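Probable glutaredoxin ssr2061 (Synechocystis sp., PDB 4MJE) probably reduces low-molecular-weight disulfides and protein disulfides as a glutathione-dependent oxidoreductase of the thioredoxin superfamily. Local coordinates at residues A[18-23]-A[69-74]; A[32-37]-A[83-88]. The protein carries 1 engineered substitution. All coordinates share one frame; numbering follows the deposited sequence. Where two conformers were deposited one is given.

Both contacts lie in the thioredoxin fold, contact 1 inside its central sheet and contact 2 between two helices that cover one side of that sheet. Contact 1 (18-23 with 69-74) is fully buried and held by four backbone hydrogen bonds; contact 2 (32-37 with 83-88) is partly buried, has no hydrogen bond between its segments and depends on apolar and CH-pi packing. They share a boundary: Ile20 and Pro69 meet Ala32, and Ile71 meets Ile84, with Ile71 CD1 3.9 Å from Ile84 CG2. The isoleucine side of the sheet thus continues into the helix pair, whereas its Glu19, Tyr21, Gln70 and Phe72 side carries aromatic rings and polar groups.

Contact 1: residues A[18-23]-A[69-74]; sequences IEIYTW and PQIFID
The rings of Tyr21 and Phe72 meet on one side of the central sheet of the thioredoxin fold, their planes 65° apart and Tyr21 CE2 3.6 Å from Phe72 CE1. Gln70 O and Phe72 CD1 lie at the edge of the Tyr21 ring, near its plane. The ring of Phe72 also stacks with that of His77 and makes a cation-pi contact with Arg61.

These residues belong to the antiparallel pairing of strands 18-22 and 70-73, the two inner strands of the four-stranded sheet. Glu19 with Phe72 and Tyr21 with Gln70 are hydrogen-bonded pairs. The first is nearly straight in both directions: Glu19 N to Phe72 O and Phe72 N to Glu19 O each measure 2.9 Å. At the second, Tyr21 N to Gln70 O is equally short, but the return bond from Gln70 N to Tyr21 O lengthens to 3.3 Å and bends to 150°.

Glu19 places CG anti to its carbonyl carbon (chi1 -57°) and extends beyond it, bringing OE2 to 3.6 Å from Phe72 CB. Its carboxylate is satisfied by a salt bridge to Arg61 and a hydrogen bond to Tyr46. Arg61 also hydrogen-bonds Tyr21 OH through NH1, so one guanidinium meets Glu19, Tyr21 and Phe72.

On the other side the non-hydrogen-bonded pair Ile20 and Ile71 lie side by side, Ile20 CG1 to Ile71 CG1 3.7 Å, with Ile20 packing on helix 27-39 and Ile71 on Ile84 of helix 81-89. Pro69, the cis-proline characteristic of the thioredoxin fold, touches Cys29 of the CxxC motif and continues this apolar row: its CB lies 3.8 Å from Ile20 CD1.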
ATOM      1  N   ILE A  18      -4.695   1.680   1.258  1.00  4.57           N
ATOM      2  CA  ILE A  18      -3.385   1.254   0.796  1.00  4.28           C
ATOM      3  C   ILE A  18      -2.320   2.005   1.575  1.00  3.71           C
ATOM      4  O   ILE A  18      -2.317   3.232   1.606  1.00  4.51           O
ATOM      5  CB  ILE A  18      -3.216   1.498  -0.712  1.00  5.03           C
ATOM      6  CG1 ILE A  18      -4.318   0.757  -1.487  1.00  6.16           C
ATOM      7  CG2 ILE A  18      -1.844   1.044  -1.176  1.00  5.78           C
ATOM      8  CD1 ILE A  18      -4.437   1.133  -2.946  1.00  8.63           C
ATOM      9  N   GLU A  19      -1.431   1.260   2.236  1.00  3.38           N
ATOM     10  CA  GLU A  19      -0.411   1.824   3.112  1.00  3.16           C
ATOM     11  C   GLU A  19       0.955   1.287   2.741  1.00  3.24           C
ATOM     12  O   GLU A  19       1.109   0.083   2.494  1.00  4.19           O
ATOM     13  CB  GLU A  19      -0.662   1.455   4.573  1.00  4.13           C
ATOM     14  CG  GLU A  19      -2.016   1.865   5.107  1.00  4.76           C
ATOM     15  CD  GLU A  19      -2.344   1.140   6.391  1.00  4.82           C
ATOM     16  OE1 GLU A  19      -2.123   1.707   7.483  1.00  5.55           O
ATOM     17  OE2 GLU A  19      -2.815  -0.010   6.319  1.00  7.65           O
ATOM     18  N   ILE A  20       1.937   2.175   2.724  1.00  2.88           N
ATOM     19  CA  ILE A  20       3.316   1.740   2.538  1.00  2.57           C
ATOM     20  C   ILE A  20       4.238   2.482   3.492  1.00  3.31           C
ATOM     21  O   ILE A  20       4.200   3.713   3.562  1.00  3.42           O
ATOM     22  CB  ILE A  20       3.788   1.923   1.066  1.00  2.73           C
ATOM     23  CG1 ILE A  20       5.212   1.383   0.905  1.00  2.77           C
ATOM     24  CG2 ILE A  20       3.673   3.378   0.584  1.00  3.74           C
ATOM     25  CD1 ILE A  20       5.689   1.295  -0.509  1.00  4.66           C
ATOM     26  N   TYR A  21       5.012   1.711   4.262  1.00  3.54           N
ATOM     27  CA  TYR A  21       6.034   2.241   5.148  1.00  3.33           C
ATOM     28  C   TYR A  21       7.371   2.297   4.404  1.00  3.47           C
ATOM     29  O   TYR A  21       7.774   1.329   3.747  1.00  3.78           O
ATOM     30  CB  TYR A  21       6.232   1.375   6.397  1.00  4.38           C
ATOM     31  CG  TYR A  21       5.053   1.162   7.317  1.00  3.57           C
ATOM     32  CD1 TYR A  21       5.017   1.735   8.582  1.00  4.62           C
ATOM     33  CD2 TYR A  21       4.017   0.298   6.968  1.00  4.47           C
ATOM     34  CE1 TYR A  21       3.962   1.483   9.452  1.00  4.25           C
ATOM     35  CE2 TYR A  21       2.968   0.049   7.832  1.00  4.77           C
ATOM     36  CZ  TYR A  21       2.954   0.636   9.052  1.00  4.41           C
ATOM     37  OH  TYR A  21       1.922   0.351   9.914  1.00  5.75           O
ATOM     38  N   THR A  22       8.058   3.432   4.508  1.00  3.77           N
ATOM     39  CA  THR A  22       9.258   3.650   3.714  1.00  3.15           C
ATOM     40  C   THR A  22      10.336   4.413   4.479  1.00  3.64           C
ATOM     41  O   THR A  22      10.068   5.080   5.478  1.00  4.07           O
ATOM     42  CB  THR A  22       8.957   4.532   2.491  1.00  3.55           C
ATOM     43  OG1 THR A  22       8.563   5.817   2.960  1.00  4.33           O
ATOM     44  CG2 THR A  22       7.874   3.973   1.610  1.00  4.43           C
ATOM     45  N   TRP A  23      11.563   4.317   3.957  1.00  3.71           N
ATOM     46  CA  TRP A  23      12.514   5.410   4.048  1.00  4.90           C
ATOM     47  C   TRP A  23      12.543   6.058   2.662  1.00  3.64           C
ATOM     48  O   TRP A  23      12.550   5.367   1.648  1.00  4.62           O
ATOM     49  CB  TRP A  23      13.909   4.917   4.475  1.00  3.51           C
ATOM     50  CG  TRP A  23      14.094   4.857   5.951  1.00  3.00           C
ATOM     51  CD1 TRP A  23      13.108   4.836   6.897  1.00  3.87           C
ATOM     52  CD2 TRP A  23      15.344   4.812   6.662  1.00  4.63           C
ATOM     53  NE1 TRP A  23      13.667   4.787   8.153  1.00  4.39           N
ATOM     54  CE2 TRP A  23      15.036   4.776   8.033  1.00  4.35           C
ATOM     55  CE3 TRP A  23      16.692   4.794   6.269  1.00  3.99           C
ATOM     56  CZ2 TRP A  23      16.023   4.732   9.018  1.00  4.32           C
ATOM     57  CZ3 TRP A  23      17.663   4.735   7.248  1.00  4.61           C
ATOM     58  CH2 TRP A  23      17.325   4.704   8.601  1.00  5.46           C
ATOM     59  N   PRO A  69      10.449  -1.720   1.924  1.00  4.33           N
ATOM     60  CA  PRO A  69       9.201  -1.195   2.473  1.00  3.82           C
ATOM     61  C   PRO A  69       8.337  -2.307   3.059  1.00  3.96           C
ATOM     62  O   PRO A  69       8.618  -3.488   2.877  1.00  5.03           O
ATOM     63  CB  PRO A  69       8.509  -0.616   1.231  1.00  4.86           C
ATOM     64  CG  PRO A  69       8.950  -1.514   0.152  1.00  5.75           C
ATOM     65  CD  PRO A  69      10.392  -1.829   0.458  1.00  5.76           C
ATOM     66  N   GLN A  70       7.247  -1.923   3.722  1.00  3.89           N
ATOM     67  CA  GLN A  70       6.173  -2.873   4.065  1.00  4.36           C
ATOM     68  C   GLN A  70       4.854  -2.285   3.571  1.00  4.09           C
ATOM     69  O   GLN A  70       4.563  -1.109   3.807  1.00  4.67           O
ATOM     70  CB  GLN A  70       6.102  -3.164   5.573  1.00  5.11           C
ATOM     71  CG  GLN A  70       7.378  -3.774   6.155  1.00  6.87           C
ATOM     72  CD  GLN A  70       7.664  -5.147   5.616  1.00  5.82           C
ATOM     73  OE1 GLN A  70       6.768  -5.820   5.097  1.00  7.55           O
ATOM     74  NE2 GLN A  70       8.916  -5.575   5.716  1.00  7.77           N
ATOM     75  N   ILE A  71       4.085  -3.109   2.880  1.00  4.65           N
ATOM     76  CA  ILE A  71       2.868  -2.694   2.213  1.00  5.63           C
ATOM     77  C   ILE A  71       1.681  -3.460   2.751  1.00  4.12           C
ATOM     78  O   ILE A  71       1.757  -4.656   2.944  1.00  4.50           O
ATOM     79  CB  ILE A  71       2.999  -2.943   0.691  1.00  8.18           C
ATOM     80  CG1 ILE A  71       4.143  -2.098   0.126  1.00  9.19           C
ATOM     81  CG2 ILE A  71       1.703  -2.638  -0.047  1.00  6.90           C
ATOM     82  CD1 ILE A  71       4.808  -2.709  -1.070  1.00 11.62           C
ATOM     83  N   PHE A  72       0.592  -2.718   2.982  1.00  3.84           N
ATOM     84  CA  PHE A  72      -0.695  -3.250   3.435  1.00  4.22           C
ATOM     85  C   PHE A  72      -1.791  -2.775   2.488  1.00  3.96           C
ATOM     86  O   PHE A  72      -1.813  -1.619   2.095  1.00  4.87           O
ATOM     87  CB  PHE A  72      -1.008  -2.791   4.877  1.00  3.74           C
ATOM     88  CG  PHE A  72      -0.054  -3.348   5.907  1.00  5.72           C
ATOM     89  CD1 PHE A  72       1.226  -2.825   6.027  1.00  4.79           C
ATOM     90  CD2 PHE A  72      -0.417  -4.409   6.729  1.00  4.66           C
ATOM     91  CE1 PHE A  72       2.120  -3.349   6.962  1.00  5.76           C
ATOM     92  CE2 PHE A  72       0.489  -4.905   7.670  1.00  6.81           C
ATOM     93  CZ  PHE A  72       1.747  -4.380   7.754  1.00  6.30           C
ATOM     94  N   ILE A  73      -2.716  -3.669   2.180  1.00  5.28           N
ATOM     95  CA  ILE A  73      -3.900  -3.326   1.399  1.00  6.16           C
ATOM     96  C   ILE A  73      -5.109  -3.878   2.135  1.00  6.51           C
ATOM     97  O   ILE A  73      -5.160  -5.070   2.426  1.00  7.65           O
ATOM     98  CB  ILE A  73      -3.841  -3.908  -0.032  1.00  7.32           C
ATOM     99  CG1 ILE A  73      -2.655  -3.331  -0.804  1.00  7.86           C
ATOM    100  CG2 ILE A  73      -5.139  -3.607  -0.802  1.00  7.61           C
ATOM    101  CD1 ILE A  73      -2.421  -4.020  -2.132  1.00  8.49           C
ATOM    102  N   ASP A  74      -6.069  -3.010   2.435  1.00  7.34           N
ATOM    103  CA  ASP A  74      -7.241  -3.350   3.241  1.00  7.23           C
ATOM    104  C   ASP A  74      -6.871  -4.138   4.481  1.00  6.94           C
ATOM    105  O   ASP A  74      -7.493  -5.128   4.840  1.00  8.30           O
ATOM    106  CB  ASP A  74      -8.277  -4.078   2.400  1.00 12.37           C
ATOM    107  CG  ASP A  74      -8.982  -3.145   1.451  1.00 22.45           C
ATOM    108  OD1 ASP A  74      -8.948  -1.912   1.714  1.00 15.11           O
ATOM    109  OD2 ASP A  74      -9.552  -3.632   0.451  1.00 22.21           O
TER

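Contact 2: residues A[32-37]-A[83-88]; sequences ALALLK and DIYALD
Two helices that cover the same side of the sheet in the thioredoxin fold meet here: helix 27-39, whose N-terminal end carries the CxxC motif (Cys26 and Cys29), and helix 81-89. Their short segments run in broadly the same direction, at 40° to each other, with axes 10.4 Å apart, a separation bridged by large side chains.

Leu35 fills much of that interval. With CG anti to the backbone N (chi1 -176°), its side chain reaches across to helix 81-89 and sets CD2 over the centre of the Tyr85 ring. CD2 is 3.8 Å from the ring centroid and only 6° off the normal, a well-centred CH-pi contact. Leu35 and Tyr85 reach out from the two helices and overlap along their lengths, so that Leu35 CB lies 3.8 Å from Tyr85 CZ near the far end of the ring. Ala32 CA borders the ring at its edge. The hydroxyl of Tyr85 hydrogen-bonds Arg31 O, which fixes the far end of the ring against helix 27-39.

The branches of Leu35 divide their partners: CD2 also packs at 4.0 Å from Ile84 CG1, while CD1 lies 3.8 Å from Asp88 OD1. Deeper toward the sheet, Leu36 CD2 meets Ile84 CD1 at 3.7 Å, in one of the two conformers modelled for Ile84. Leu93 of helix 93-97 also packs on Leu35, Ile84 and Asp88.

Between the segments the contact is apolar, without a hydrogen bond, while the two helices are also tied by Tyr85 OH to Arg31 O and by the salt bridge of Asp88 to Lys39, polar links that flank the apolar centre.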
ATOM      1  N   ALA A  32       8.981   0.515  -5.084  1.00  4.93           N
ATOM      2  CA  ALA A  32       7.614   0.160  -4.711  1.00  4.98           C
ATOM      3  C   ALA A  32       6.709   1.383  -4.884  1.00  4.47           C
ATOM      4  O   ALA A  32       5.593   1.292  -5.389  1.00  4.64           O
ATOM      5  CB  ALA A  32       7.589  -0.341  -3.282  1.00  3.83           C
ATOM      6  N   LEU A  33       7.190   2.550  -4.467  1.00  4.06           N
ATOM      7  CA  LEU A  33       6.440   3.789  -4.649  1.00  3.54           C
ATOM      8  C   LEU A  33       6.169   4.059  -6.118  1.00  5.11           C
ATOM      9  O   LEU A  33       5.069   4.483  -6.472  1.00  4.79           O
ATOM     10  CB  LEU A  33       7.194   4.962  -4.046  1.00  4.32           C
ATOM     11  CG  LEU A  33       7.196   5.040  -2.515  1.00  4.79           C
ATOM     12  CD1 LEU A  33       8.253   6.058  -2.058  1.00  6.06           C
ATOM     13  CD2 LEU A  33       5.843   5.377  -1.941  1.00  4.05           C
ATOM     14  N   ALA A  34       7.147   3.792  -6.974  1.00  4.82           N
ATOM     15  CA  ALA A  34       6.959   3.998  -8.394  1.00  5.58           C
ATOM     16  C   ALA A  34       5.822   3.151  -8.926  1.00  6.07           C
ATOM     17  O   ALA A  34       5.017   3.632  -9.712  1.00  6.28           O
ATOM     18  CB  ALA A  34       8.220   3.693  -9.144  1.00  6.60           C
ATOM     19  N   LEU A  35       5.745   1.899  -8.502  1.00  5.01           N
ATOM     20  CA  LEU A  35       4.696   1.014  -8.975  1.00  4.66           C
ATOM     21  C   LEU A  35       3.305   1.507  -8.537  1.00  5.99           C
ATOM     22  O   LEU A  35       2.359   1.544  -9.335  1.00  6.38           O
ATOM     23  CB  LEU A  35       4.935  -0.408  -8.479  1.00  6.55           C
ATOM     24  CG  LEU A  35       3.941  -1.457  -8.996  1.00  5.89           C
ATOM     25  CD1 LEU A  35       3.848  -1.503 -10.529  1.00  9.62           C
ATOM     26  CD2 LEU A  35       4.320  -2.807  -8.467  1.00  7.90           C
ATOM     27  N   LEU A  36       3.173   1.899  -7.273  1.00  3.60           N
ATOM     28  CA  LEU A  36       1.903   2.394  -6.761  1.00  4.31           C
ATOM     29  C   LEU A  36       1.475   3.664  -7.481  1.00  3.74           C
ATOM     30  O   LEU A  36       0.304   3.835  -7.808  1.00  5.55           O
ATOM     31  CB  LEU A  36       1.979   2.611  -5.246  1.00  5.09           C
ATOM     32  CG  LEU A  36       2.149   1.334  -4.415  1.00  6.01           C
ATOM     33  CD1 LEU A  36       2.434   1.667  -2.958  1.00  8.66           C
ATOM     34  CD2 LEU A  36       0.909   0.457  -4.522  1.00  9.47           C
ATOM     35  N   LYS A  37       2.430   4.558  -7.721  1.00  3.94           N
ATOM     36  CA  LYS A  37       2.152   5.786  -8.434  1.00  4.68           C
ATOM     37  C   LYS A  37       1.725   5.480  -9.869  1.00  4.97           C
ATOM     38  O   LYS A  37       0.789   6.080 -10.371  1.00  5.39           O
ATOM     39  CB  LYS A  37       3.350   6.737  -8.372  1.00  5.96           C
ATOM     40  CG  LYS A  37       3.570   7.288  -6.983  1.00  5.63           C
ATOM     41  CD  LYS A  37       4.791   8.145  -6.940  1.00  6.30           C
ATOM     42  CE  LYS A  37       4.936   8.814  -5.589  1.00  7.89           C
ATOM     43  NZ  LYS A  37       6.174   9.661  -5.571  1.00 13.39           N
ATOM     44  N   ASP A  83       7.485  -8.469  -3.239  1.00  7.12           N
ATOM     45  CA  ASP A  83       6.173  -9.083  -3.181  1.00  8.46           C
ATOM     46  C   ASP A  83       5.172  -8.367  -4.055  1.00  7.05           C
ATOM     47  O   ASP A  83       4.403  -9.013  -4.747  1.00  8.05           O
ATOM     48  CB  ASP A  83       5.673  -9.162  -1.741  1.00  8.32           C
ATOM     49  CG  ASP A  83       6.537 -10.059  -0.885  1.00 12.94           C
ATOM     50  OD1 ASP A  83       6.905 -11.165  -1.347  1.00 16.07           O
ATOM     51  OD2 ASP A  83       6.914  -9.646   0.227  1.00 13.16           O
ATOM     52  N   ILE A  84       5.182  -7.046  -4.033  0.52  6.71           N
ATOM     53  CA  ILE A  84       4.211  -6.330  -4.825  0.52  5.25           C
ATOM     54  C   ILE A  84       4.491  -6.477  -6.326  0.52  5.73           C
ATOM     55  O   ILE A  84       3.570  -6.676  -7.126  0.52  5.07           O
ATOM     56  CB  ILE A  84       4.092  -4.863  -4.376  0.52  4.54           C
ATOM     57  CG1 ILE A  84       2.849  -4.243  -5.007  0.52  7.07           C
ATOM     58  CG2 ILE A  84       5.342  -4.053  -4.710  0.52  9.62           C
ATOM     59  CD1 ILE A  84       2.442  -2.913  -4.387  0.52  4.40           C
ATOM     60  N   TYR A  85       5.766  -6.423  -6.694  1.00  5.45           N
ATOM     61  CA  TYR A  85       6.143  -6.613  -8.083  1.00  6.05           C
ATOM     62  C   TYR A  85       5.827  -8.035  -8.547  1.00  6.25           C
ATOM     63  O   TYR A  85       5.412  -8.237  -9.695  1.00  6.69           O
ATOM     64  CB  TYR A  85       7.616  -6.272  -8.328  1.00  6.33           C
ATOM     65  CG  TYR A  85       7.843  -4.810  -8.618  1.00  6.32           C
ATOM     66  CD1 TYR A  85       7.896  -4.347  -9.913  1.00  6.73           C
ATOM     67  CD2 TYR A  85       7.987  -3.903  -7.593  1.00  6.17           C
ATOM     68  CE1 TYR A  85       8.087  -3.016 -10.189  1.00  7.70           C
ATOM     69  CE2 TYR A  85       8.186  -2.561  -7.848  1.00  4.61           C
ATOM     70  CZ  TYR A  85       8.244  -2.116  -9.155  1.00  5.83           C
ATOM     71  OH  TYR A  85       8.447  -0.790  -9.448  1.00  6.12           O
ATOM     72  N   ALA A  86       6.011  -9.029  -7.675  1.00  6.28           N
ATOM     73  CA  ALA A  86       5.676 -10.409  -8.021  1.00  6.30           C
ATOM     74  C   ALA A  86       4.172 -10.537  -8.266  1.00  6.57           C
ATOM     75  O   ALA A  86       3.739 -11.141  -9.246  1.00  7.09           O
ATOM     76  CB  ALA A  86       6.153 -11.390  -6.926  1.00  8.20           C
ATOM     77  N   LEU A  87       3.363  -9.954  -7.395  1.00  7.56           N
ATOM     78  CA  LEU A  87       1.919  -9.975  -7.596  1.00  7.05           C
ATOM     79  C   LEU A  87       1.545  -9.336  -8.925  1.00  6.78           C
ATOM     80  O   LEU A  87       0.697  -9.850  -9.643  1.00  7.08           O
ATOM     81  CB  LEU A  87       1.192  -9.248  -6.461  1.00  7.15           C
ATOM     82  CG  LEU A  87       1.090  -9.972  -5.126  1.00  8.86           C
ATOM     83  CD1 LEU A  87       0.672  -9.015  -4.033  1.00 10.99           C
ATOM     84  CD2 LEU A  87       0.101 -11.136  -5.201  1.00 13.06           C
ATOM     85  N   ASP A  88       2.151  -8.205  -9.252  1.00  5.55           N
ATOM     86  CA  ASP A  88       1.813  -7.553 -10.509  1.00  6.09           C
ATOM     87  C   ASP A  88       2.213  -8.428 -11.712  1.00  6.20           C
ATOM     88  O   ASP A  88       1.466  -8.553 -12.679  1.00  7.27           O
ATOM     89  CB  ASP A  88       2.445  -6.173 -10.619  1.00  7.79           C
ATOM     90  CG  ASP A  88       1.754  -5.295 -11.658  1.00  6.81           C
ATOM     91  OD1 ASP A  88       2.466  -4.522 -12.337  1.00  8.62           O
ATOM     92  OD2 ASP A  88       0.501  -5.357 -11.773  1.00  8.35           O
TER